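Local coordinates for mandelate racemase / muconate lactonizing enzyme family protein (Agrobacterium tumefaciens, PDB 4DXK) that belongs to the mandelate racemase subgroup of the enolase superfamily and is probably an isomerase or lyase acting at a metal-bound site, at residues T4-E13 against T387-A397; S265-F276 against M289-E300. All blocks are in the same frame, centred on the assembly; numbering follows the deposited sequence.

Interaction 1 of 2, residues T4-E13 against T387-A397; sequences TKLETVRVAE and TFTVSRRFSDA
Phe-394 lies alongside Glu-7 on one face of the antiparallel pair of strands 3-11 and 390-396. Its CE2 is 3.4 Å from CD of Glu-7, with ring and carboxylate planes 29° apart. Lys-5, two residues before Glu-7 on the same face, brings CE to 3.5 Å from Phe-394 CD2 in one of two conformers. The Glu-7 chain is extended, with CG anti to the backbone N (chi1 171°). Glu-7 OE2 thereby meets Arg-392 NH1 in a salt bridge of 2.8 Å, with the nitrogen well out of the carboxylate plane. OE1 of Glu-7 turns to His-23, and Arg-392 has a second acid in Glu-385.

Ser-391 packs on the other face. In one conformer its OG sits 3.6 Å above the guanidinium plane of Arg-10, over the centre, while that guanidinium pairs with Glu-42. Along the strands, paired backbone hydrogen bonds join Leu-6 to Ser-395, Thr-8 to Arg-393 and Arg-10 to Ser-391. Beyond the strand, Glu-13 closes the end: OE1 takes Thr-389 N at 2.8 Å, almost straight at 176°, and OE2 takes Thr-389 OG1 at 2.9 Å. The C-terminal strand thus completes the antiparallel sheet of the enolase-type N-terminal domain, packed against helix 38-53.

Interaction 2 of 2, residues S265-F276 against M289-E300; sequences SASETLGSRWAF and MLDISWCGGLSE. With NA (sodium ion), chain C.
Ala-266 O receives the backbone N of Met-289 at 2.9 Å, from well above its carbonyl plane. The peptide between Ala-266 and Ser-267 is cis. Ser-267 then opens a type I turn to Leu-270, its OG accepting from Thr-269 N in an ST turn and also bonded to Asp-243.

Glu-268 runs beside Trp-294, with its backbone O in the ring plane, 3.3 Å from CE3. CG is tucked in between the two backbone neighbours of CA (chi1 68°). The chain then extends so that Glu-268 OE1 binds the sodium ion at 2.3 Å. OE2 is held by a metal-bound water and by Tyr-71 of the second subunit. A water accepts from Asp-291 N and lies within hydrogen-bonding distance of the O atoms of Glu-268 and Leu-270.

Further on, Ser-272 N bonds to Cys-295 O. Arg-273 meets the Glu-300 carboxylate with two nitrogens along one edge of its guanidinium, NE to OE1 at 2.9 Å and NH2 to OE2 at 2.8 Å, both nearly straight and the two planes only 22° apart. OE1 also accepts Arg-273 N, so three bonds fix this carboxylate. Phe-276 sets its ring edge against Met-289 O, 3.2 Å from CE1.

The contact joins adjacent parallel barrel strands 264-266 and 287-290 and the starts of helices 272-281 and 297-310. Helix 79-99 lies against Trp-294, and a third subunit meets Arg-273 and Trp-274.

Overall arrangement
The two contacts belong to the two halves of the enolase fold. Interaction 1 brings the ends of the chain together in the N-terminal domain's sheet. Interaction 2 is local, joining neighbouring units of the barrel, and falls within the long span of chain between 4-13 and 387-397. Their centres are 25 Å apart and their nearest atoms about 12 Å, so they do not touch. Only interaction 2 reaches the metal site, where Glu-268 shares the sodium ion with Glu-216 and Glu-242. A bound phosphate, probably from crystallisation, lies about 3 Å from the Glu-268 side chain. Strand 30-35, in the sheet of interaction 1, supplies Phe-35 O to Trp-294 NE1.

Interaction 1 of 2, residues T4-E13 against T387-A397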
loop_
_atom_site.group_PDB
_atom_site.type_symbol
_atom_site.label_atom_id
_atom_site.label_comp_id
_atom_site.label_asym_id
_atom_site.label_seq_id
_atom_site.Cartn_x
_atom_site.Cartn_y
_atom_site.Cartn_z
ATOM N N THR A 4 -18.410 39.251 -29.368
ATOM C CA THR A 4 -19.375 39.488 -30.432
ATOM C C THR A 4 -19.291 38.464 -31.555
ATOM O O THR A 4 -20.299 38.167 -32.199
ATOM C CB THR A 4 -19.171 40.872 -31.052
ATOM O OG1 THR A 4 -17.781 41.022 -31.360
ATOM C CG2 THR A 4 -19.625 41.971 -30.091
ATOM N N LYS A 5 -18.084 37.998 -31.866
ATOM C CA LYS A 5 -17.897 37.060 -32.977
ATOM C C LYS A 5 -16.807 36.052 -32.669
ATOM O O LYS A 5 -15.834 36.369 -31.987
ATOM C CB LYS A 5 -17.493 37.791 -34.263
ATOM C CG LYS A 5 -18.384 38.936 -34.677
ATOM C CD LYS A 5 -17.743 39.755 -35.787
ATOM C CE LYS A 5 -17.317 38.881 -36.957
ATOM N NZ LYS A 5 -16.816 39.688 -38.114
ATOM N N LEU A 6 -16.969 34.842 -33.190
ATOM C CA LEU A 6 -15.896 33.860 -33.208
ATOM C C LEU A 6 -15.512 33.611 -34.644
ATOM O O LEU A 6 -16.364 33.293 -35.485
ATOM C CB LEU A 6 -16.321 32.528 -32.599
ATOM C CG LEU A 6 -16.594 32.418 -31.111
ATOM C CD1 LEU A 6 -16.599 30.939 -30.701
ATOM C CD2 LEU A 6 -15.584 33.226 -30.299
ATOM N N GLU A 7 -14.227 33.747 -34.931
ATOM C CA GLU A 7 -13.708 33.580 -36.278
ATOM C C GLU A 7 -12.684 32.455 -36.252
ATOM O O GLU A 7 -11.825 32.414 -35.367
ATOM C CB GLU A 7 -13.064 34.887 -36.746
ATOM C CG GLU A 7 -12.305 34.783 -38.058
ATOM C CD GLU A 7 -11.612 36.081 -38.436
ATOM O OE1 GLU A 7 -11.547 37.010 -37.599
ATOM O OE2 GLU A 7 -11.124 36.177 -39.577
ATOM N N THR A 8 -12.776 31.532 -37.198
ATOM C CA THR A 8 -11.731 30.536 -37.366
ATOM C C THR A 8 -11.018 30.766 -38.688
ATOM O O THR A 8 -11.636 31.179 -39.674
ATOM C CB THR A 8 -12.289 29.115 -37.315
ATOM O OG1 THR A 8 -13.426 29.020 -38.183
ATOM C CG2 THR A 8 -12.704 28.755 -35.891
ATOM N N VAL A 9 -9.715 30.495 -38.704
ATOM C CA VAL A 9 -8.879 30.708 -39.879
ATOM C C VAL A 9 -8.038 29.466 -40.109
ATOM O O VAL A 9 -7.432 28.930 -39.171
ATOM C CB VAL A 9 -7.937 31.915 -39.683
ATOM C CG1 VAL A 9 -7.109 32.167 -40.937
ATOM C CG2 VAL A 9 -8.725 33.157 -39.315
ATOM N N ARG A 10 -8.009 29.017 -41.361
ATOM C CA ARG A 10 -7.145 27.924 -41.783
ATOM C C ARG A 10 -6.375 28.344 -43.026
ATOM O O ARG A 10 -6.808 29.235 -43.767
ATOM C CB ARG A 10 -7.945 26.651 -42.084
ATOM C CG ARG A 10 -8.556 26.021 -40.841
ATOM C CD ARG A 10 -9.227 24.677 -41.115
ATOM N NE ARG A 10 -10.441 24.807 -41.916
ATOM C CZ ARG A 10 -10.536 24.473 -43.198
ATOM N NH1 ARG A 10 -9.483 23.979 -43.839
ATOM N NH2 ARG A 10 -11.685 24.633 -43.839
ATOM N N VAL A 11 -5.238 27.695 -43.255
ATOM C CA VAL A 11 -4.463 27.909 -44.473
ATOM C C VAL A 11 -4.131 26.575 -45.133
ATOM O O VAL A 11 -3.713 25.622 -44.470
ATOM C CB VAL A 11 -3.181 28.737 -44.217
ATOM C CG1 VAL A 11 -3.538 30.134 -43.743
ATOM C CG2 VAL A 11 -2.269 28.049 -43.210
ATOM N N ALA A 12 -4.324 26.503 -46.446
ATOM C CA ALA A 12 -4.180 25.238 -47.157
ATOM C C ALA A 12 -2.745 24.729 -47.130
ATOM O O ALA A 12 -2.504 23.525 -47.242
ATOM C CB ALA A 12 -4.666 25.378 -48.596
ATOM N N GLU A 13 -1.802 25.650 -46.969
ATOM C CA GLU A 13 -0.387 25.302 -46.979
ATOM C C GLU A 13 0.057 24.625 -45.681
ATOM O O GLU A 13 1.088 23.948 -45.646
ATOM C CB GLU A 13 0.460 26.549 -47.239
ATOM C CG GLU A 13 0.354 27.100 -48.665
ATOM C CD GLU A 13 -0.897 27.940 -48.925
ATOM O OE1 GLU A 13 -1.626 28.281 -47.971
ATOM O OE2 GLU A 13 -1.151 28.267 -50.106
ATOM N N THR A 387 -0.048 35.481 -49.139
ATOM C CA THR A 387 0.986 34.464 -49.001
ATOM C C THR A 387 0.371 33.073 -48.883
ATOM O O THR A 387 0.951 32.078 -49.327
ATOM C CB THR A 387 1.861 34.749 -47.764
ATOM O OG1 THR A 387 2.429 36.060 -47.876
ATOM C CG2 THR A 387 2.979 33.730 -47.640
ATOM N N PHE A 388 -0.820 33.012 -48.302
ATOM C CA PHE A 388 -1.472 31.739 -48.021
ATOM C C PHE A 388 -2.829 31.623 -48.713
ATOM O O PHE A 388 -3.408 32.615 -49.161
ATOM C CB PHE A 388 -1.646 31.546 -46.507
ATOM C CG PHE A 388 -0.349 31.491 -45.748
ATOM C CD1 PHE A 388 0.333 30.293 -45.602
ATOM C CD2 PHE A 388 0.188 32.637 -45.178
ATOM C CE1 PHE A 388 1.530 30.236 -44.908
ATOM C CE2 PHE A 388 1.381 32.592 -44.485
ATOM C CZ PHE A 388 2.058 31.388 -44.353
ATOM N N THR A 389 -3.327 30.394 -48.800
ATOM C CA THR A 389 -4.673 30.150 -49.287
ATOM C C THR A 389 -5.562 30.047 -48.056
ATOM O O THR A 389 -5.607 29.008 -47.383
ATOM C CB THR A 389 -4.741 28.859 -50.097
ATOM O OG1 THR A 389 -3.770 28.906 -51.149
ATOM C CG2 THR A 389 -6.127 28.680 -50.697
ATOM N N VAL A 390 -6.240 31.148 -47.748
ATOM C CA VAL A 390 -6.910 31.316 -46.468
ATOM C C VAL A 390 -8.398 30.995 -46.544
ATOM O O VAL A 390 -9.078 31.385 -47.498
ATOM C CB VAL A 390 -6.744 32.774 -45.988
ATOM C CG1 VAL A 390 -7.499 33.021 -44.681
ATOM C CG2 VAL A 390 -5.271 33.115 -45.839
ATOM N N SER A 391 -8.901 30.274 -45.547
ATOM C CA SER A 391 -10.337 30.084 -45.402
ATOM C C SER A 391 -10.747 30.560 -44.018
ATOM O O SER A 391 -10.036 30.332 -43.039
ATOM C CB SER A 391 -10.722 28.618 -45.598
ATOM O OG SER A 391 -10.052 27.786 -44.670
ATOM N N ARG A 392 -11.886 31.233 -43.940
ATOM C CA ARG A 392 -12.381 31.766 -42.679
ATOM C C ARG A 392 -13.835 31.397 -42.487
ATOM O O ARG A 392 -14.594 31.312 -43.458
ATOM C CB ARG A 392 -12.255 33.288 -42.634
ATOM C CG ARG A 392 -10.854 33.827 -42.842
ATOM C CD ARG A 392 -10.840 35.351 -42.747
ATOM N NE ARG A 392 -9.572 35.922 -43.195
ATOM C CZ ARG A 392 -8.610 36.360 -42.387
ATOM N NH1 ARG A 392 -8.758 36.315 -41.069
ATOM N NH2 ARG A 392 -7.493 36.856 -42.899
ATOM N N ARG A 393 -14.226 31.189 -41.235
ATOM C CA ARG A 393 -15.626 30.988 -40.891
ATOM C C ARG A 393 -15.955 31.809 -39.654
ATOM O O ARG A 393 -15.128 31.944 -38.745
ATOM C CB ARG A 393 -15.929 29.516 -40.643
ATOM C CG ARG A 393 -17.395 29.267 -40.377
ATOM C CD ARG A 393 -17.722 27.797 -40.230
ATOM N NE ARG A 393 -19.078 27.642 -39.719
ATOM C CZ ARG A 393 -19.572 26.510 -39.237
ATOM N NH1 ARG A 393 -18.812 25.421 -39.188
ATOM N NH2 ARG A 393 -20.819 26.472 -38.791
ATOM N N PHE A 394 -17.163 32.361 -39.621
ATOM C CA PHE A 394 -17.590 33.246 -38.546
ATOM C C PHE A 394 -18.871 32.768 -37.875
ATOM O O PHE A 394 -19.762 32.234 -38.540
ATOM C CB PHE A 394 -17.858 34.646 -39.106
ATOM C CG PHE A 394 -16.635 35.341 -39.632
ATOM C CD1 PHE A 394 -16.214 35.139 -40.939
ATOM C CD2 PHE A 394 -15.918 36.206 -38.821
ATOM C CE1 PHE A 394 -15.088 35.787 -41.427
ATOM C CE2 PHE A 394 -14.796 36.860 -39.303
ATOM C CZ PHE A 394 -14.383 36.644 -40.607
ATOM N N SER A 395 -18.958 32.980 -36.564
ATOM C CA SER A 395 -20.215 32.890 -35.827
ATOM C C SER A 395 -20.466 34.213 -35.128
ATOM O O SER A 395 -19.539 34.832 -34.600
ATOM C CB SER A 395 -20.155 31.808 -34.755
ATOM O OG SER A 395 -20.174 30.505 -35.304
ATOM N N ASP A 396 -21.726 34.628 -35.097
ATOM C CA ASP A 396 -22.127 35.805 -34.336
ATOM C C ASP A 396 -23.532 35.596 -33.779
ATOM O O ASP A 396 -24.072 34.490 -33.855
ATOM C CB ASP A 396 -22.033 37.086 -35.178
ATOM C CG ASP A 396 -22.851 37.024 -36.462
ATOM O OD1 ASP A 396 -23.783 36.196 -36.573
ATOM O OD2 ASP A 396 -22.562 37.839 -37.363
ATOM N N ALA A 397 -24.120 36.651 -33.227
ATOM C CA ALA A 397 -25.424 36.537 -32.580
ATOM C C ALA A 397 -26.493 36.018 -33.545
ATOM O O ALA A 397 -27.393 35.280 -33.150
ATOM C CB ALA A 397 -25.840 37.872 -31.981
HETATM O O HOH W 1 -22.759 39.145 -32.310
#

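Interaction 2 of 2, residues S265-F276 against M289-E300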
loop_
_atom_site.group_PDB
_atom_site.type_symbol
_atom_site.label_atom_id
_atom_site.label_comp_id
_atom_site.label_asym_id
_atom_site.label_seq_id
_atom_site.Cartn_x
_atom_site.Cartn_y
_atom_site.Cartn_z
ATOM N N SER A 265 9.481 12.009 -19.289
ATOM C CA SER A 265 8.870 13.250 -19.707
ATOM C C SER A 265 7.462 12.909 -20.197
ATOM O O SER A 265 7.295 12.116 -21.129
ATOM C CB SER A 265 9.725 13.848 -20.821
ATOM O OG SER A 265 9.105 14.902 -21.489
ATOM N N ALA A 266 6.448 13.461 -19.539
ATOM C CA ALA A 266 5.057 13.114 -19.816
ATOM C C ALA A 266 4.174 14.282 -19.395
ATOM O O ALA A 266 4.430 14.872 -18.339
ATOM C CB ALA A 266 4.659 11.865 -19.033
ATOM N N SER A 267 3.164 14.656 -20.189
ATOM C CA SER A 267 2.998 14.271 -21.591
ATOM C C SER A 267 2.172 15.337 -22.300
ATOM O O SER A 267 1.089 15.703 -21.829
ATOM C CB SER A 267 2.269 12.938 -21.753
ATOM O OG SER A 267 2.048 12.672 -23.136
ATOM N N GLU A 268 2.649 15.776 -23.461
ATOM C CA GLU A 268 1.886 16.659 -24.338
ATOM C C GLU A 268 0.534 16.051 -24.727
ATOM O O GLU A 268 -0.379 16.770 -25.139
ATOM C CB GLU A 268 2.702 16.961 -25.598
ATOM C CG GLU A 268 2.895 15.737 -26.502
ATOM C CD GLU A 268 3.920 15.924 -27.606
ATOM O OE1 GLU A 268 4.985 16.505 -27.337
ATOM O OE2 GLU A 268 3.661 15.474 -28.749
ATOM N N THR A 269 0.406 14.732 -24.613
ATOM C CA THR A 269 -0.841 14.065 -25.010
ATOM C C THR A 269 -1.930 14.065 -23.940
ATOM O O THR A 269 -3.056 13.666 -24.231
ATOM C CB THR A 269 -0.619 12.598 -25.478
ATOM O OG1 THR A 269 -0.287 11.761 -24.358
ATOM C CG2 THR A 269 0.485 12.515 -26.521
ATOM N N LEU A 270 -1.604 14.501 -22.722
ATOM C CA LEU A 270 -2.544 14.499 -21.605
ATOM C C LEU A 270 -3.263 15.832 -21.489
ATOM O O LEU A 270 -2.660 16.895 -21.703
ATOM C CB LEU A 270 -1.812 14.216 -20.283
ATOM C CG LEU A 270 -1.288 12.790 -20.114
ATOM C CD1 LEU A 270 -0.409 12.703 -18.874
ATOM C CD2 LEU A 270 -2.422 11.770 -20.034
ATOM N N GLY A 271 -4.537 15.791 -21.114
ATOM C CA GLY A 271 -5.323 17.004 -20.971
ATOM C C GLY A 271 -5.966 17.197 -19.610
ATOM O O GLY A 271 -6.473 16.245 -19.010
ATOM N N SER A 272 -5.920 18.447 -19.156
ATOM C CA SER A 272 -6.562 18.940 -17.927
ATOM C C SER A 272 -5.722 18.628 -16.697
ATOM O O SER A 272 -4.938 17.669 -16.658
ATOM C CB SER A 272 -7.992 18.410 -17.728
ATOM O OG SER A 272 -7.992 17.162 -17.044
ATOM N N ARG A 273 -5.911 19.418 -15.655
ATOM C CA ARG A 273 -5.132 19.173 -14.463
ATOM C C ARG A 273 -5.431 17.819 -13.831
ATOM O O ARG A 273 -4.598 17.292 -13.095
ATOM C CB ARG A 273 -5.283 20.321 -13.479
ATOM C CG ARG A 273 -6.479 20.249 -12.633
ATOM C CD ARG A 273 -6.663 21.607 -11.948
ATOM N NE ARG A 273 -7.455 22.487 -12.798
ATOM C CZ ARG A 273 -8.286 23.406 -12.337
ATOM N NH1 ARG A 273 -8.361 23.652 -11.033
ATOM N NH2 ARG A 273 -9.021 24.089 -13.189
ATOM N N TRP A 274 -6.597 17.249 -14.126
ATOM C CA TRP A 274 -6.967 15.954 -13.568
ATOM C C TRP A 274 -6.101 14.827 -14.126
ATOM O O TRP A 274 -5.735 13.897 -13.392
ATOM C CB TRP A 274 -8.477 15.695 -13.745
ATOM C CG TRP A 274 -9.265 16.628 -12.866
ATOM C CD1 TRP A 274 -9.683 16.385 -11.591
ATOM C CD2 TRP A 274 -9.654 17.977 -13.165
ATOM N NE1 TRP A 274 -10.313 17.490 -11.084
ATOM C CE2 TRP A 274 -10.304 18.485 -12.025
ATOM C CE3 TRP A 274 -9.521 18.804 -14.284
ATOM C CZ2 TRP A 274 -10.827 19.782 -11.974
ATOM C CZ3 TRP A 274 -10.034 20.094 -14.232
ATOM C CH2 TRP A 274 -10.687 20.567 -13.084
ATOM N N ALA A 275 -5.740 14.905 -15.401
ATOM C CA ALA A 275 -4.802 13.930 -15.956
ATOM C C ALA A 275 -3.434 14.047 -15.297
ATOM O O ALA A 275 -2.749 13.049 -15.072
ATOM C CB ALA A 275 -4.678 14.080 -17.472
ATOM N N PHE A 276 -3.040 15.278 -14.987
ATOM C CA PHE A 276 -1.746 15.505 -14.357
ATOM C C PHE A 276 -1.744 15.130 -12.880
ATOM O O PHE A 276 -0.728 14.656 -12.373
ATOM C CB PHE A 276 -1.232 16.922 -14.652
ATOM C CG PHE A 276 -0.785 17.066 -16.071
ATOM C CD1 PHE A 276 0.512 16.760 -16.430
ATOM C CD2 PHE A 276 -1.684 17.410 -17.071
ATOM C CE1 PHE A 276 0.922 16.840 -17.757
ATOM C CE2 PHE A 276 -1.276 17.489 -18.405
ATOM C CZ PHE A 276 0.022 17.203 -18.749
ATOM N N MET A 289 5.369 17.564 -18.985
ATOM C CA MET A 289 5.205 18.132 -20.319
ATOM C C MET A 289 3.745 18.397 -20.552
ATOM O O MET A 289 2.883 17.645 -20.103
ATOM C CB MET A 289 5.663 17.150 -21.388
ATOM C CG MET A 289 6.886 16.414 -21.027
ATOM S SD MET A 289 8.386 17.404 -21.063
ATOM C CE MET A 289 8.461 17.877 -22.796
ATOM N N LEU A 290 3.466 19.467 -21.278
ATOM C CA LEU A 290 2.097 19.769 -21.659
ATOM C C LEU A 290 2.153 20.563 -22.952
ATOM O O LEU A 290 3.197 21.125 -23.289
ATOM C CB LEU A 290 1.385 20.552 -20.554
ATOM C CG LEU A 290 1.994 21.869 -20.071
ATOM C CD1 LEU A 290 1.672 23.030 -20.998
ATOM C CD2 LEU A 290 1.506 22.189 -18.668
ATOM N N ASP A 291 1.039 20.601 -23.673
ATOM C CA ASP A 291 0.876 21.502 -24.797
ATOM C C ASP A 291 -0.342 22.346 -24.482
ATOM O O ASP A 291 -1.440 21.812 -24.297
ATOM C CB ASP A 291 0.694 20.697 -26.091
ATOM C CG ASP A 291 0.537 21.577 -27.316
ATOM O OD1 ASP A 291 -0.368 22.440 -27.296
ATOM O OD2 ASP A 291 1.315 21.422 -28.286
ATOM N N ILE A 292 -0.149 23.661 -24.396
ATOM C CA ILE A 292 -1.218 24.545 -23.965
ATOM C C ILE A 292 -2.442 24.482 -24.868
ATOM O O ILE A 292 -3.553 24.752 -24.419
ATOM C CB ILE A 292 -0.737 26.005 -23.853
ATOM C CG1 ILE A 292 -0.241 26.522 -25.195
ATOM C CG2 ILE A 292 0.343 26.145 -22.783
ATOM C CD1 ILE A 292 0.091 27.989 -25.151
ATOM N N SER A 293 -2.239 24.130 -26.134
ATOM C CA SER A 293 -3.339 24.042 -27.098
ATOM C C SER A 293 -4.021 22.677 -27.127
ATOM O O SER A 293 -4.993 22.489 -27.872
ATOM C CB SER A 293 -2.877 24.424 -28.510
ATOM O OG SER A 293 -2.115 23.405 -29.129
ATOM N N TRP A 294 -3.501 21.732 -26.334
ATOM C CA TRP A 294 -4.023 20.369 -26.266
ATOM C C TRP A 294 -4.510 20.005 -24.861
ATOM O O TRP A 294 -5.107 18.946 -24.696
ATOM C CB TRP A 294 -2.953 19.347 -26.685
ATOM C CG TRP A 294 -2.486 19.461 -28.108
ATOM C CD1 TRP A 294 -3.089 20.159 -29.117
ATOM C CD2 TRP A 294 -1.292 18.890 -28.672
ATOM N NE1 TRP A 294 -2.356 20.042 -30.272
ATOM C CE2 TRP A 294 -1.252 19.265 -30.030
ATOM C CE3 TRP A 294 -0.274 18.067 -28.172
ATOM C CZ2 TRP A 294 -0.226 18.864 -30.889
ATOM C CZ3 TRP A 294 0.748 17.677 -29.023
ATOM C CH2 TRP A 294 0.760 18.067 -30.367
ATOM N N CYS A 295 -4.241 20.850 -23.856
ATOM C CA CYS A 295 -4.430 20.446 -22.457
ATOM C C CYS A 295 -5.496 21.221 -21.714
ATOM O O CYS A 295 -5.716 20.956 -20.532
ATOM C CB CYS A 295 -3.110 20.563 -21.677
ATOM S SG CYS A 295 -2.632 22.254 -21.267
ATOM N N GLY A 296 -6.117 22.195 -22.376
ATOM C CA GLY A 296 -7.075 23.072 -21.714
ATOM C C GLY A 296 -6.645 24.532 -21.638
ATOM O O GLY A 296 -7.191 25.307 -20.846
ATOM N N GLY A 297 -5.647 24.912 -22.422
ATOM C CA GLY A 297 -5.269 26.310 -22.541
ATOM C C GLY A 297 -4.244 26.744 -21.518
ATOM O O GLY A 297 -3.745 25.944 -20.716
ATOM N N LEU A 298 -3.938 28.033 -21.537
ATOM C CA LEU A 298 -3.108 28.614 -20.494
ATOM C C LEU A 298 -3.769 28.440 -19.130
ATOM O O LEU A 298 -3.081 28.322 -18.120
ATOM C CB LEU A 298 -2.853 30.099 -20.767
ATOM C CG LEU A 298 -1.803 30.394 -21.834
ATOM C CD1 LEU A 298 -1.897 31.835 -22.325
ATOM C CD2 LEU A 298 -0.403 30.106 -21.319
ATOM N N SER A 299 -5.100 28.421 -19.090
ATOM C CA SER A 299 -5.819 28.265 -17.826
ATOM C C SER A 299 -5.498 26.935 -17.136
ATOM O O SER A 299 -5.146 26.915 -15.954
ATOM C CB SER A 299 -7.324 28.442 -18.026
ATOM O OG SER A 299 -7.587 29.801 -18.366
ATOM N N GLU A 300 -5.600 25.816 -17.849
ATOM C CA GLU A 300 -5.200 24.552 -17.233
ATOM C C GLU A 300 -3.693 24.480 -17.074
ATOM O O GLU A 300 -3.213 24.019 -16.033
ATOM C CB GLU A 300 -5.717 23.328 -18.004
ATOM C CG GLU A 300 -7.215 23.117 -17.849
ATOM C CD GLU A 300 -7.643 22.920 -16.394
ATOM O OE1 GLU A 300 -7.066 22.064 -15.691
ATOM O OE2 GLU A 300 -8.588 23.610 -15.954
HETATM NA NA NA C . 6.785 15.170 -28.008
HETATM O O HOH W 2 -0.898 18.577 -23.105
HETATM O O HOH W 3 5.788 15.053 -30.141
HETATM O O HOH W 4 5.769 13.128 -27.554
#